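Local coordinates for leucine-rich repeat protein TpLRR (Treponema pallidum, PDB 6MLX) that is of unknown function but forms a secreted, probably periplasmic leucine-rich repeat solenoid of the BspA type, at residues A[197-200]-A[201-205]. Residues are numbered along the deposited sequence; the frame is centred on the assembly and turned at random.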
ATOM      1  N   LEU A 197       8.617 -17.984  -9.681  1.00 31.68           N
ATOM      2  CA  LEU A 197       9.109 -17.141 -10.765  1.00 31.73           C
ATOM      3  C   LEU A 197       9.460 -17.994 -11.983  1.00 32.02           C
ATOM      4  O   LEU A 197      10.212 -18.970 -11.854  1.00 32.15           O
ATOM      5  CB  LEU A 197      10.329 -16.344 -10.312  1.00 31.70           C
ATOM      6  CG  LEU A 197      10.146 -15.436  -9.095  1.00 31.44           C
ATOM      7  CD1 LEU A 197      11.473 -14.796  -8.739  1.00 31.45           C
ATOM      8  CD2 LEU A 197       9.070 -14.391  -9.343  1.00 31.30           C
ATOM      9  N   PRO A 198       8.936 -17.679 -13.168  1.00 32.24           N
ATOM     10  CA  PRO A 198       9.287 -18.452 -14.366  1.00 32.44           C
ATOM     11  C   PRO A 198      10.762 -18.305 -14.721  1.00 32.61           C
ATOM     12  O   PRO A 198      11.435 -17.338 -14.354  1.00 32.37           O
ATOM     13  CB  PRO A 198       8.406 -17.838 -15.461  1.00 32.48           C
ATOM     14  CG  PRO A 198       7.373 -17.039 -14.741  1.00 32.25           C
ATOM     15  CD  PRO A 198       7.977 -16.606 -13.460  1.00 32.03           C
ATOM     16  N   ASP A 199      11.259 -19.287 -15.477  1.00 33.12           N
ATOM     17  CA  ASP A 199      12.682 -19.306 -15.812  1.00 33.24           C
ATOM     18  C   ASP A 199      13.090 -18.096 -16.640  1.00 33.16           C
ATOM     19  O   ASP A 199      14.168 -17.529 -16.421  1.00 33.15           O
ATOM     20  CB  ASP A 199      13.041 -20.592 -16.556  1.00 33.53           C
ATOM     21  CG  ASP A 199      13.224 -21.758 -15.622  1.00 33.74           C
ATOM     22  OD1 ASP A 199      14.065 -21.658 -14.694  1.00 33.87           O
ATOM     23  OD2 ASP A 199      12.532 -22.774 -15.816  1.00 33.98           O
ATOM     24  N   VAL A 200      12.259 -17.687 -17.603  1.00 33.12           N
ATOM     25  CA  VAL A 200      12.614 -16.526 -18.417  1.00 33.13           C
ATOM     26  C   VAL A 200      12.723 -15.282 -17.535  1.00 32.93           C
ATOM     27  O   VAL A 200      13.616 -14.437 -17.724  1.00 32.77           O
ATOM     28  CB  VAL A 200      11.607 -16.349 -19.575  1.00 33.17           C
ATOM     29  CG1 VAL A 200      10.347 -15.609 -19.133  1.00 33.01           C
ATOM     30  CG2 VAL A 200      12.274 -15.645 -20.772  1.00 33.19           C
ATOM     31  N   LEU A 201      11.876 -15.196 -16.507  1.00 32.59           N
ATOM     32  CA  LEU A 201      11.964 -14.075 -15.579  1.00 32.37           C
ATOM     33  C   LEU A 201      13.258 -14.136 -14.776  1.00 32.40           C
ATOM     34  O   LEU A 201      14.041 -13.179 -14.774  1.00 32.23           O
ATOM     35  CB  LEU A 201      10.746 -14.059 -14.661  1.00 32.23           C
ATOM     36  CG  LEU A 201      10.717 -12.897 -13.666  1.00 32.00           C
ATOM     37  CD1 LEU A 201      11.011 -11.567 -14.379  1.00 31.83           C
ATOM     38  CD2 LEU A 201       9.377 -12.859 -12.964  1.00 31.85           C
ATOM     39  N   LYS A 202      13.506 -15.266 -14.105  1.00 32.67           N
ATOM     40  CA  LYS A 202      14.742 -15.456 -13.348  1.00 32.71           C
ATOM     41  C   LYS A 202      15.983 -15.116 -14.175  1.00 32.85           C
ATOM     42  O   LYS A 202      16.936 -14.521 -13.659  1.00 32.73           O
ATOM     43  CB  LYS A 202      14.831 -16.902 -12.855  1.00 32.85           C
ATOM     44  CG  LYS A 202      13.921 -17.267 -11.705  1.00 32.73           C
ATOM     45  CD  LYS A 202      14.035 -18.770 -11.443  1.00 32.92           C
ATOM     46  CE  LYS A 202      13.234 -19.215 -10.235  1.00 32.81           C
ATOM     47  NZ  LYS A 202      13.025 -20.703 -10.238  1.00 33.05           N
ATOM     48  N   ARG A 203      15.992 -15.479 -15.462  1.00 33.10           N
ATOM     49  CA  ARG A 203      17.165 -15.187 -16.283  1.00 33.15           C
ATOM     50  C   ARG A 203      17.295 -13.698 -16.565  1.00 32.93           C
ATOM     51  O   ARG A 203      18.405 -13.156 -16.517  1.00 32.85           O
ATOM     52  CB  ARG A 203      17.120 -15.972 -17.599  1.00 33.34           C
ATOM     53  CG  ARG A 203      17.437 -17.459 -17.435  1.00 33.66           C
ATOM     54  CD  ARG A 203      17.750 -18.139 -18.766  1.00 33.95           C
ATOM     55  NE  ARG A 203      16.634 -18.097 -19.707  1.00 33.97           N
ATOM     56  CZ  ARG A 203      15.654 -18.996 -19.746  1.00 34.06           C
ATOM     57  NH1 ARG A 203      15.643 -20.004 -18.876  1.00 34.09           N
ATOM     58  NH2 ARG A 203      14.679 -18.875 -20.644  1.00 34.00           N
ATOM     59  N   SER A 204      16.192 -13.012 -16.890  1.00 32.86           N
ATOM     60  CA  SER A 204      16.349 -11.585 -17.169  1.00 32.63           C
ATOM     61  C   SER A 204      16.701 -10.810 -15.901  1.00 32.51           C
ATOM     62  O   SER A 204      17.391  -9.779 -15.971  1.00 32.31           O
ATOM     63  CB  SER A 204      15.098 -11.026 -17.858  1.00 32.56           C
ATOM     64  OG  SER A 204      13.924 -11.289 -17.121  1.00 32.74           O
ATOM     65  N   VAL A 205      16.314 -11.335 -14.735  1.00 32.39           N
ATOM     66  CA  VAL A 205      16.689 -10.717 -13.466  1.00 32.19           C
ATOM     67  C   VAL A 205      18.169 -10.942 -13.165  1.00 32.25           C
ATOM     68  O   VAL A 205      18.870 -10.020 -12.719  1.00 32.00           O
ATOM     69  CB  VAL A 205      15.793 -11.242 -12.328  1.00 32.23           C
ATOM     70  CG1 VAL A 205      16.441 -11.003 -10.989  1.00 32.08           C
ATOM     71  CG2 VAL A 205      14.427 -10.553 -12.364  1.00 32.04           C
TER
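L201 CD2 meets L197 CD2 at 3.9 Å, and P198 CD lies against L201 CB (3.9 Å) and CD2. CG anti to the backbone N (chi1 -178°) takes the L201 side chain toward L197, and the CG-CD2 bond then turns the methyl toward the proline ring. K202 runs the other way round the helix entry. Its extended chain passes L197 CB and brings CE to 3.4 Å from L197 O, so the aliphatic part of the lysine packs against the backbone before the helix; F214, from the C-terminal tail, touches both L197 and K202. On the outer side R203 bends at chi3 (-62°) and folds back over the first turn. One face of its guanidinium lies over D199 O and V200 CA, near the rim, and NH1 comes to 3.5 Å from D199 CB. The D199 carboxylate is near both K202 and R203 without making a salt bridge to either, and probably adds only a long-range attraction to their charges. Beneath the side chains the backbone bonds start with K202 N to P198 O, 2.9 Å; R203 N to D199 O and S204 N to V200 O follow. S204 OG lies near V200 O (3.2 Å) and L201 O (3.0 Å), and which takes its one proton is not settled. P198 occupies the N-cap of the α-helix 199-207 at the C-terminal end of the leucine-rich repeat solenoid.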